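Local atomic coordinates of RagA protein (Porphyromonas gingivalis, PDB entry 6SLN), a protein that probably acts as a TonB-dependent transporter that takes up nutrients, most likely peptides, across the bacterial outer membrane. Residues A462-N468 with Y494-S500; Y528-G534 with P560-E566; Q682-L687 with E699-R705. One frame throughout, in Å; residues are numbered along the deposited sequence.

Contact 1. Residues A462-N468 with Y494-S500; sequences AGVDITN and YRDVSKS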
loop_
_atom_site.group_PDB
_atom_site.type_symbol
_atom_site.label_atom_id
_atom_site.label_comp_id
_atom_site.label_asym_id
_atom_site.label_seq_id
_atom_site.Cartn_x
_atom_site.Cartn_y
_atom_site.Cartn_z
ATOM N N ALA A 462 -31.888 4.175 0.470
ATOM C CA ALA A 462 -30.631 3.571 0.866
ATOM C C ALA A 462 -29.586 3.981 -0.150
ATOM O O ALA A 462 -29.880 4.108 -1.343
ATOM C CB ALA A 462 -30.739 2.037 0.974
ATOM N N GLY A 463 -28.373 4.197 0.333
ATOM C CA GLY A 463 -27.297 4.638 -0.526
ATOM C C GLY A 463 -25.956 4.327 0.089
ATOM O O GLY A 463 -25.822 4.216 1.312
ATOM N N VAL A 464 -24.954 4.180 -0.769
ATOM C CA VAL A 464 -23.573 4.074 -0.334
ATOM C C VAL A 464 -22.754 4.981 -1.236
ATOM O O VAL A 464 -22.958 5.006 -2.454
ATOM C CB VAL A 464 -23.065 2.617 -0.362
ATOM C CG1 VAL A 464 -23.256 1.981 -1.749
ATOM C CG2 VAL A 464 -21.615 2.538 0.086
ATOM N N ASP A 465 -21.896 5.783 -0.629
ATOM C CA ASP A 465 -20.959 6.631 -1.339
ATOM C C ASP A 465 -19.586 6.013 -1.161
ATOM O O ASP A 465 -19.143 5.795 -0.026
ATOM C CB ASP A 465 -20.978 8.060 -0.795
ATOM C CG ASP A 465 -22.197 8.822 -1.241
ATOM O OD1 ASP A 465 -23.129 8.182 -1.773
ATOM O OD2 ASP A 465 -22.229 10.049 -1.067
ATOM N N ILE A 466 -18.915 5.728 -2.267
ATOM C CA ILE A 466 -17.639 5.035 -2.224
ATOM C C ILE A 466 -16.577 5.936 -2.834
ATOM O O ILE A 466 -16.774 6.508 -3.913
ATOM C CB ILE A 466 -17.713 3.673 -2.939
ATOM C CG1 ILE A 466 -18.807 2.818 -2.299
ATOM C CG2 ILE A 466 -16.374 2.951 -2.870
ATOM C CD1 ILE A 466 -18.898 1.409 -2.884
ATOM N N THR A 467 -15.468 6.083 -2.127
ATOM C CA THR A 467 -14.311 6.794 -2.634
ATOM C C THR A 467 -13.135 5.837 -2.593
ATOM O O THR A 467 -12.854 5.244 -1.542
ATOM C CB THR A 467 -13.990 8.052 -1.806
ATOM O OG1 THR A 467 -15.183 8.817 -1.570
ATOM C CG2 THR A 467 -12.967 8.901 -2.534
ATOM N N ASN A 468 -12.471 5.670 -3.739
ATOM C CA ASN A 468 -11.182 4.991 -3.817
ATOM C C ASN A 468 -10.205 5.922 -4.515
ATOM O O ASN A 468 -10.444 6.348 -5.654
ATOM C CB ASN A 468 -11.260 3.672 -4.583
ATOM C CG ASN A 468 -11.921 2.580 -3.797
ATOM O OD1 ASN A 468 -11.355 2.062 -2.829
ATOM N ND2 ASN A 468 -13.130 2.207 -4.216
ATOM N N TYR A 494 -6.507 5.092 -0.559
ATOM C CA TYR A 494 -7.507 5.578 0.384
ATOM C C TYR A 494 -8.844 4.966 0.017
ATOM O O TYR A 494 -9.156 4.835 -1.177
ATOM C CB TYR A 494 -7.666 7.115 0.319
ATOM C CG TYR A 494 -6.448 7.977 0.609
ATOM C CD1 TYR A 494 -5.462 8.188 -0.351
ATOM C CD2 TYR A 494 -6.323 8.637 1.825
ATOM C CE1 TYR A 494 -4.359 9.000 -0.076
ATOM C CE2 TYR A 494 -5.236 9.448 2.100
ATOM C CZ TYR A 494 -4.257 9.623 1.155
ATOM O OH TYR A 494 -3.181 10.422 1.454
ATOM N N ARG A 495 -9.658 4.659 1.036
ATOM C CA ARG A 495 -11.001 4.124 0.827
ATOM C C ARG A 495 -11.996 4.733 1.800
ATOM O O ARG A 495 -11.762 4.725 3.011
ATOM C CB ARG A 495 -11.016 2.608 0.994
ATOM C CG ARG A 495 -12.393 2.021 0.906
ATOM C CD ARG A 495 -12.324 0.539 0.685
ATOM N NE ARG A 495 -12.143 0.245 -0.725
ATOM C CZ ARG A 495 -12.158 -0.975 -1.243
ATOM N NH1 ARG A 495 -12.366 -2.042 -0.479
ATOM N NH2 ARG A 495 -11.995 -1.108 -2.538
ATOM N N ASP A 496 -13.116 5.231 1.280
ATOM C CA ASP A 496 -14.213 5.717 2.113
ATOM C C ASP A 496 -15.495 5.037 1.676
ATOM O O ASP A 496 -15.892 5.143 0.508
ATOM C CB ASP A 496 -14.394 7.232 2.006
ATOM C CG ASP A 496 -13.209 7.988 2.506
ATOM O OD1 ASP A 496 -12.562 7.520 3.459
ATOM O OD2 ASP A 496 -12.909 9.052 1.936
ATOM N N VAL A 497 -16.156 4.371 2.613
ATOM C CA VAL A 497 -17.478 3.816 2.378
ATOM C C VAL A 497 -18.388 4.453 3.413
ATOM O O VAL A 497 -18.195 4.269 4.621
ATOM C CB VAL A 497 -17.492 2.281 2.457
ATOM C CG1 VAL A 497 -18.865 1.770 2.159
ATOM C CG2 VAL A 497 -16.483 1.690 1.469
ATOM N N SER A 498 -19.338 5.250 2.951
ATOM C CA SER A 498 -20.327 5.856 3.834
ATOM C C SER A 498 -21.697 5.329 3.417
ATOM O O SER A 498 -22.197 5.663 2.334
ATOM C CB SER A 498 -20.241 7.380 3.801
ATOM O OG SER A 498 -20.161 7.871 2.482
ATOM N N LYS A 499 -22.265 4.452 4.248
ATOM C CA LYS A 499 -23.573 3.862 4.002
ATOM C C LYS A 499 -24.645 4.637 4.744
ATOM O O LYS A 499 -24.393 5.248 5.786
ATOM C CB LYS A 499 -23.632 2.398 4.438
ATOM C CG LYS A 499 -22.602 1.493 3.815
ATOM C CD LYS A 499 -22.593 0.152 4.514
ATOM C CE LYS A 499 -21.175 -0.377 4.658
ATOM N NZ LYS A 499 -21.159 -1.596 5.513
ATOM N N SER A 500 -25.858 4.587 4.209
ATOM C CA SER A 500 -26.926 5.360 4.814
ATOM C C SER A 500 -28.277 4.767 4.446
ATOM O O SER A 500 -28.558 4.539 3.262
ATOM C CB SER A 500 -26.847 6.812 4.368
ATOM O OG SER A 500 -28.111 7.463 4.424
HETATM O O HOH W 1 -13.933 11.121 0.116
#

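Contact 2. Residues Y528-G534 with P560-E566; sequences YEGDVIG and PEHRVAE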
loop_
_atom_site.group_PDB
_atom_site.type_symbol
_atom_site.label_atom_id
_atom_site.label_comp_id
_atom_site.label_asym_id
_atom_site.label_seq_id
_atom_site.Cartn_x
_atom_site.Cartn_y
_atom_site.Cartn_z
ATOM N N TYR A 528 -19.896 4.755 8.594
ATOM C CA TYR A 528 -18.739 5.120 7.789
ATOM C C TYR A 528 -17.575 4.229 8.183
ATOM O O TYR A 528 -17.266 4.095 9.368
ATOM C CB TYR A 528 -18.366 6.602 7.990
ATOM C CG TYR A 528 -16.972 6.978 7.495
ATOM C CD1 TYR A 528 -15.851 6.744 8.283
ATOM C CD2 TYR A 528 -16.784 7.577 6.248
ATOM C CE1 TYR A 528 -14.596 7.062 7.857
ATOM C CE2 TYR A 528 -15.525 7.910 5.814
ATOM C CZ TYR A 528 -14.428 7.651 6.624
ATOM O OH TYR A 528 -13.150 7.970 6.213
ATOM N N GLU A 529 -16.934 3.628 7.199
ATOM C CA GLU A 529 -15.623 3.025 7.366
ATOM C C GLU A 529 -14.684 3.745 6.418
ATOM O O GLU A 529 -15.063 4.058 5.290
ATOM C CB GLU A 529 -15.610 1.521 7.034
ATOM C CG GLU A 529 -16.446 0.655 7.930
ATOM C CD GLU A 529 -17.933 0.831 7.687
ATOM O OE1 GLU A 529 -18.676 0.880 8.693
ATOM O OE2 GLU A 529 -18.353 0.923 6.502
ATOM N N GLY A 530 -13.470 4.001 6.863
ATOM C CA GLY A 530 -12.475 4.613 6.001
ATOM C C GLY A 530 -11.088 4.181 6.409
ATOM O O GLY A 530 -10.805 3.970 7.597
ATOM N N ASP A 531 -10.206 4.041 5.419
ATOM C CA ASP A 531 -8.818 3.765 5.756
ATOM C C ASP A 531 -7.895 4.392 4.729
ATOM O O ASP A 531 -8.329 4.961 3.725
ATOM C CB ASP A 531 -8.551 2.256 5.889
ATOM C CG ASP A 531 -8.584 1.521 4.559
ATOM O OD1 ASP A 531 -9.166 2.034 3.586
ATOM O OD2 ASP A 531 -8.041 0.402 4.495
ATOM N N VAL A 532 -6.603 4.310 5.022
ATOM C CA VAL A 532 -5.566 4.635 4.059
ATOM C C VAL A 532 -4.398 3.707 4.353
ATOM O O VAL A 532 -4.143 3.352 5.509
ATOM C CB VAL A 532 -5.163 6.145 4.117
ATOM C CG1 VAL A 532 -4.868 6.601 5.544
ATOM C CG2 VAL A 532 -3.950 6.452 3.235
ATOM N N ILE A 533 -3.710 3.292 3.296
ATOM C CA ILE A 533 -2.452 2.566 3.398
ATOM C C ILE A 533 -1.477 3.209 2.433
ATOM O O ILE A 533 -1.865 3.808 1.420
ATOM C CB ILE A 533 -2.571 1.064 3.076
ATOM C CG1 ILE A 533 -2.916 0.872 1.588
ATOM C CG2 ILE A 533 -3.574 0.407 3.990
ATOM C CD1 ILE A 533 -3.166 -0.591 1.172
ATOM N N GLY A 534 -0.204 3.091 2.762
ATOM C CA GLY A 534 0.783 3.740 1.948
ATOM C C GLY A 534 2.086 3.012 2.094
ATOM O O GLY A 534 2.441 2.599 3.197
ATOM N N PRO A 560 5.251 0.811 6.500
ATOM C CA PRO A 560 4.175 1.382 5.680
ATOM C C PRO A 560 3.357 2.371 6.492
ATOM O O PRO A 560 3.550 2.540 7.697
ATOM C CB PRO A 560 3.329 0.175 5.265
ATOM C CG PRO A 560 4.138 -1.039 5.684
ATOM C CD PRO A 560 5.043 -0.612 6.792
ATOM N N GLU A 561 2.441 3.043 5.801
ATOM C CA GLU A 561 1.457 3.911 6.429
ATOM C C GLU A 561 0.128 3.172 6.545
ATOM O O GLU A 561 -0.254 2.408 5.658
ATOM C CB GLU A 561 1.264 5.212 5.640
ATOM C CG GLU A 561 2.415 6.189 5.757
ATOM C CD GLU A 561 2.314 7.396 4.782
ATOM O OE1 GLU A 561 1.976 7.223 3.578
ATOM O OE2 GLU A 561 2.595 8.532 5.230
ATOM N N HIS A 562 -0.598 3.441 7.630
ATOM C CA HIS A 562 -1.848 2.738 7.873
ATOM C C HIS A 562 -2.707 3.478 8.890
ATOM O O HIS A 562 -2.356 3.549 10.074
ATOM C CB HIS A 562 -1.545 1.337 8.361
ATOM C CG HIS A 562 -2.673 0.387 8.164
ATOM N ND1 HIS A 562 -2.613 -0.931 8.566
ATOM C CD2 HIS A 562 -3.897 0.570 7.618
ATOM C CE1 HIS A 562 -3.755 -1.524 8.262
ATOM N NE2 HIS A 562 -4.548 -0.638 7.681
ATOM N N ARG A 563 -3.846 3.989 8.447
ATOM C CA ARG A 563 -4.827 4.578 9.343
ATOM C C ARG A 563 -6.192 3.998 9.006
ATOM O O ARG A 563 -6.462 3.605 7.863
ATOM C CB ARG A 563 -4.868 6.113 9.240
ATOM C CG ARG A 563 -3.939 6.859 10.199
ATOM C CD ARG A 563 -3.232 8.060 9.529
ATOM N NE ARG A 563 -4.042 8.807 8.552
ATOM C CZ ARG A 563 -3.548 9.372 7.441
ATOM N NH1 ARG A 563 -2.244 9.278 7.156
ATOM N NH2 ARG A 563 -4.358 10.029 6.607
ATOM N N VAL A 564 -7.042 3.926 10.023
ATOM C CA VAL A 564 -8.386 3.383 9.906
ATOM C C VAL A 564 -9.299 4.263 10.748
ATOM O O VAL A 564 -8.918 4.704 11.836
ATOM C CB VAL A 564 -8.437 1.910 10.374
ATOM C CG1 VAL A 564 -9.832 1.359 10.254
ATOM C CG2 VAL A 564 -7.440 1.052 9.594
ATOM N N ALA A 565 -10.490 4.543 10.235
ATOM C CA ALA A 565 -11.469 5.344 10.948
ATOM C C ALA A 565 -12.855 4.760 10.723
ATOM O O ALA A 565 -13.187 4.363 9.601
ATOM C CB ALA A 565 -11.442 6.812 10.469
ATOM N N GLU A 566 -13.676 4.729 11.775
ATOM C CA GLU A 566 -15.085 4.441 11.555
ATOM C C GLU A 566 -15.950 5.141 12.587
ATOM O O GLU A 566 -15.506 5.496 13.686
ATOM C CB GLU A 566 -15.396 2.952 11.572
ATOM C CG GLU A 566 -14.548 2.166 12.497
ATOM C CD GLU A 566 -14.487 0.726 12.086
ATOM O OE1 GLU A 566 -13.960 -0.099 12.858
ATOM O OE2 GLU A 566 -14.991 0.426 10.992
HETATM O O HOH W 2 -7.115 -1.220 6.650
#

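Contact 3. Residues Q682-L687 with E699-R705; sequences QFNFGL and EVDFYVR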
loop_
_atom_site.group_PDB
_atom_site.type_symbol
_atom_site.label_atom_id
_atom_site.label_comp_id
_atom_site.label_asym_id
_atom_site.label_seq_id
_atom_site.Cartn_x
_atom_site.Cartn_y
_atom_site.Cartn_z
ATOM N N GLN A 682 -32.555 26.289 20.272
ATOM C CA GLN A 682 -32.686 27.481 19.439
ATOM C C GLN A 682 -34.129 27.955 19.459
ATOM O O GLN A 682 -35.024 27.268 18.953
ATOM C CB GLN A 682 -32.236 27.220 18.010
ATOM C CG GLN A 682 -31.952 28.499 17.258
ATOM C CD GLN A 682 -32.027 28.328 15.761
ATOM O OE1 GLN A 682 -32.754 29.053 15.088
ATOM N NE2 GLN A 682 -31.273 27.375 15.228
ATOM N N PHE A 683 -34.338 29.138 20.024
ATOM C CA PHE A 683 -35.599 29.845 19.908
ATOM C C PHE A 683 -35.517 30.764 18.697
ATOM O O PHE A 683 -34.514 31.458 18.507
ATOM C CB PHE A 683 -35.882 30.637 21.183
ATOM C CG PHE A 683 -36.971 31.650 21.038
ATOM C CD1 PHE A 683 -38.277 31.259 20.806
ATOM C CD2 PHE A 683 -36.691 33.004 21.141
ATOM C CE1 PHE A 683 -39.287 32.205 20.682
ATOM C CE2 PHE A 683 -37.693 33.955 21.014
ATOM C CZ PHE A 683 -38.991 33.555 20.785
ATOM N N ASN A 684 -36.550 30.741 17.861
ATOM C CA ASN A 684 -36.540 31.521 16.635
ATOM C C ASN A 684 -37.908 32.133 16.432
ATOM O O ASN A 684 -38.913 31.428 16.504
ATOM C CB ASN A 684 -36.174 30.664 15.421
ATOM C CG ASN A 684 -35.898 31.497 14.195
ATOM O OD1 ASN A 684 -34.749 31.794 13.880
ATOM N ND2 ASN A 684 -36.959 31.930 13.524
ATOM N N PHE A 685 -37.939 33.436 16.170
ATOM C CA PHE A 685 -39.178 34.183 15.981
ATOM C C PHE A 685 -39.078 34.960 14.677
ATOM O O PHE A 685 -38.196 35.811 14.532
ATOM C CB PHE A 685 -39.428 35.134 17.152
ATOM C CG PHE A 685 -40.523 36.104 16.896
ATOM C CD1 PHE A 685 -40.260 37.341 16.321
ATOM C CD2 PHE A 685 -41.828 35.780 17.211
ATOM C CE1 PHE A 685 -41.281 38.237 16.068
ATOM C CE2 PHE A 685 -42.851 36.670 16.973
ATOM C CZ PHE A 685 -42.577 37.903 16.399
ATOM N N GLY A 686 -39.992 34.696 13.738
ATOM C CA GLY A 686 -39.845 35.197 12.390
ATOM C C GLY A 686 -41.083 35.900 11.867
ATOM O O GLY A 686 -42.188 35.758 12.390
ATOM N N LEU A 687 -40.872 36.657 10.792
ATOM C CA LEU A 687 -41.953 37.394 10.151
ATOM C C LEU A 687 -41.680 37.447 8.656
ATOM O O LEU A 687 -40.746 38.128 8.230
ATOM C CB LEU A 687 -42.067 38.796 10.725
ATOM C CG LEU A 687 -43.445 39.418 10.554
ATOM C CD1 LEU A 687 -44.454 38.735 11.452
ATOM C CD2 LEU A 687 -43.404 40.928 10.813
ATOM N N GLU A 699 -38.370 39.174 4.791
ATOM C CA GLU A 699 -38.429 38.229 5.900
ATOM C C GLU A 699 -37.406 38.636 6.946
ATOM O O GLU A 699 -36.217 38.769 6.637
ATOM C CB GLU A 699 -38.178 36.803 5.427
ATOM C CG GLU A 699 -38.244 35.783 6.548
ATOM C CD GLU A 699 -39.139 34.608 6.211
ATOM O OE1 GLU A 699 -39.637 33.955 7.158
ATOM O OE2 GLU A 699 -39.340 34.341 5.001
ATOM N N VAL A 700 -37.883 38.858 8.171
ATOM C CA VAL A 700 -37.041 39.062 9.346
ATOM C C VAL A 700 -37.182 37.838 10.242
ATOM O O VAL A 700 -38.279 37.282 10.383
ATOM C CB VAL A 700 -37.399 40.344 10.127
ATOM C CG1 VAL A 700 -36.224 40.757 10.977
ATOM C CG2 VAL A 700 -37.779 41.468 9.190
ATOM N N ASP A 701 -36.071 37.422 10.843
ATOM C CA ASP A 701 -36.057 36.294 11.769
ATOM C C ASP A 701 -35.139 36.644 12.929
ATOM O O ASP A 701 -33.933 36.800 12.737
ATOM C CB ASP A 701 -35.586 35.018 11.076
ATOM C CG ASP A 701 -36.730 34.208 10.514
ATOM O OD1 ASP A 701 -37.374 33.479 11.301
ATOM O OD2 ASP A 701 -36.993 34.312 9.291
ATOM N N PHE A 702 -35.704 36.782 14.119
ATOM C CA PHE A 702 -34.929 36.956 15.337
ATOM C C PHE A 702 -34.766 35.599 16.000
ATOM O O PHE A 702 -35.750 34.886 16.218
ATOM C CB PHE A 702 -35.609 37.938 16.293
ATOM C CG PHE A 702 -34.981 37.995 17.667
ATOM C CD1 PHE A 702 -33.850 38.768 17.898
ATOM C CD2 PHE A 702 -35.519 37.266 18.733
ATOM C CE1 PHE A 702 -33.265 38.820 19.174
ATOM C CE2 PHE A 702 -34.941 37.314 20.007
ATOM C CZ PHE A 702 -33.813 38.096 20.225
ATOM N N TYR A 703 -33.532 35.254 16.338
ATOM C CA TYR A 703 -33.264 33.983 16.983
ATOM C C TYR A 703 -32.371 34.180 18.195
ATOM O O TYR A 703 -31.664 35.184 18.323
ATOM C CB TYR A 703 -32.577 33.012 16.032
ATOM C CG TYR A 703 -31.213 33.489 15.615
ATOM C CD1 TYR A 703 -30.083 33.145 16.342
ATOM C CD2 TYR A 703 -31.056 34.298 14.502
ATOM C CE1 TYR A 703 -28.838 33.588 15.970
ATOM C CE2 TYR A 703 -29.813 34.740 14.117
ATOM C CZ TYR A 703 -28.708 34.383 14.849
ATOM O OH TYR A 703 -27.466 34.827 14.461
ATOM N N VAL A 704 -32.393 33.180 19.073
ATOM C CA VAL A 704 -31.428 33.063 20.161
ATOM C C VAL A 704 -31.097 31.589 20.314
ATOM O O VAL A 704 -31.994 30.754 20.489
ATOM C CB VAL A 704 -31.921 33.648 21.497
ATOM C CG1 VAL A 704 -33.258 33.061 21.886
ATOM C CG2 VAL A 704 -30.886 33.380 22.577
ATOM N N ARG A 705 -29.814 31.274 20.239
ATOM C CA ARG A 705 -29.317 29.914 20.126
ATOM C C ARG A 705 -28.342 29.675 21.269
ATOM O O ARG A 705 -27.443 30.487 21.509
ATOM C CB ARG A 705 -28.669 29.708 18.737
ATOM C CG ARG A 705 -27.471 28.806 18.695
ATOM C CD ARG A 705 -26.926 28.703 17.282
ATOM N NE ARG A 705 -26.090 27.514 17.149
ATOM C CZ ARG A 705 -25.170 27.358 16.211
ATOM N NH1 ARG A 705 -24.982 28.317 15.318
ATOM N NH2 ARG A 705 -24.449 26.244 16.162
#

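Contact 1. Residues A462-N468 with Y494-S500
Asn468 and Arg495 run alongside each other off the same face. The amide oxygen sits at the edge of the guanidinium group, near its plane. Asn468 OD1 accepts from Arg495 NE at 2.9 Å and from Arg495 NH2 at 3.2 Å. The NE bond is the straighter one (161°) and uses an oxygen lone pair. The NH2 donor is tilted out of the carbonyl plane. The bend of the arginine at chi3 (-83°) turns the guanidinium edge to the amide. This pair also meets the second subunit, where Asn468 ND2 bonds to His440 and Arg495 NH1 to Glu438 O of that copy.

Further along the same face, Val464 CG2 packs on Val497 CG1 at 3.5 Å. On the other face Thr467 and Asp496 stand alongside each other, with their CB atoms 3.9 Å apart. A water bridges them, donating to Thr467 OG1 at 3.1 Å and to Asp496 OD2 at 2.9 Å. Thr467 OG1 has a further partner in Gln441. Asp465 and Ser500 on this face touch Met165 of the strand 165-166.

Six backbone bonds join Gly463 with Ser500, Asp465 with Ser498, and Thr467 with Asp496. The strands run antiparallel at 178°, with axes 4.7 Å apart. This is a beta hairpin of the transmembrane barrel of a TonB-dependent receptor, with its outer face at the subunit interface and bound detergent.

Contact 2. Residues Y528-G534 with P560-E566
Arg563 lays one face of its guanidinium group on Val532. Val532 CG1 sits over the centre of the group, 3.6 Å from Arg563 CZ. The arginine chain bends at chi2 and chi3 (139° and 37°), which folds the group back over the valine. On the same face the Tyr528 ring runs along its own strand, over Gly530, and its CE1 comes within 3.5 Å of Ala565 O.

The other face carries Glu529, Asp531, Ile533, His562, Val564 and Glu566. Ile533 stands next to His562, with Ile533 CG2 3.6 Å from His562 CD2. A water in the plane of the imidazole joins His562 NE2 at 2.8 Å to Asp531 OD2 at 2.9 Å. The second subunit holds both residues as well: its Arg470 makes a salt bridge to Asp531, and its Leu548 N bonds to His562 ND1. Glu529 CG lies 3.4 Å from Glu566 OE2, with the carboxylates turned steeply against each other. Lys499, a long and weak ion pair to Glu529, may ease the like charges.

Backbone bonds pair Gly530 with Ala565, Val532 with Arg563, and Gly534 with Glu561. Strand 515-540 thus lies between strand 561-580 and strand 487-510, to which Glu529, Asp531 and Ile533 bond through their backbones.

Contact 3. Residues Q682-L687 with E699-R705
This is an antiparallel pairing within the beta hairpin of strands 678-691 and 696-715, in the barrel wall. The strand directions differ by 165°. Backbone bonds run in both directions between Phe683 and Val704, Phe685 and Phe702, and Leu687 and Val700. The two faces of the pair differ sharply.

Phe683, Phe685, Leu687, Val700, Phe702 and Val704 form the apolar face. Val704 CG1 meets the edge of the Phe683 ring, 3.5 Å from Phe683 CD2. CG1 stands between the backbone N and the carbonyl carbon of Val704 (chi1 54°), which turns it to Phe683. Phe702 is a looser neighbour of this ring, with the two CE2 atoms of Phe683 and Phe702 4.5 Å apart.

The other face is polar and buried. Asn684 ND2 donates to Asp701 OD1 at 2.7 Å, with an N-H...O angle of 156°. The oxygen lies in the amide plane of Asn684 and is met on its anti side, somewhat out of the carboxylate plane. It also rests 3.2 Å from Gly686 CA, where no side chain stands in the way. Lys633 makes its salt bridge to Glu699 and only a long, weak ion pair to Asp701 OD1. Asn684 OD1 approaches Tyr703 CB at 3.3 Å, and the amide and phenol planes are nearly parallel. Gln682 CG packs 3.8 Å from Arg705 CB. The polar ends look elsewhere: Tyr703 OH bonds to Asn762, Gln682 NE2 to Lys187 O, and Arg705 to Gln680 and His147 O.

Lys187 and His147 belong to the plug domain that fills the barrel, so the polar face probably looks inward. There the buried amide-carboxylate bond satisfies polar atoms of both strands. The aromatic and aliphatic outer face is consistent with contact with membrane lipid.

All three contacts are antiparallel strand pairings of one barrel wall. Contacts 1 and 2 are neighbours, with centres about 14 Å apart. Strands 487-510 and 515-540 join them: Val497 N probably bonds to Glu529 O, and Tyr494 packs on Val532. Contact 3 lies well away, its centre about 37 Å from that of contact 1 and about 43 Å from that of contact 2. Each is partly buried. Contacts 1 and 2 turn a face with polar and charged groups to the second subunit. Contact 3 touches no other protein chain. Its surface side is apolar, and several of its buried polar groups meet the plug.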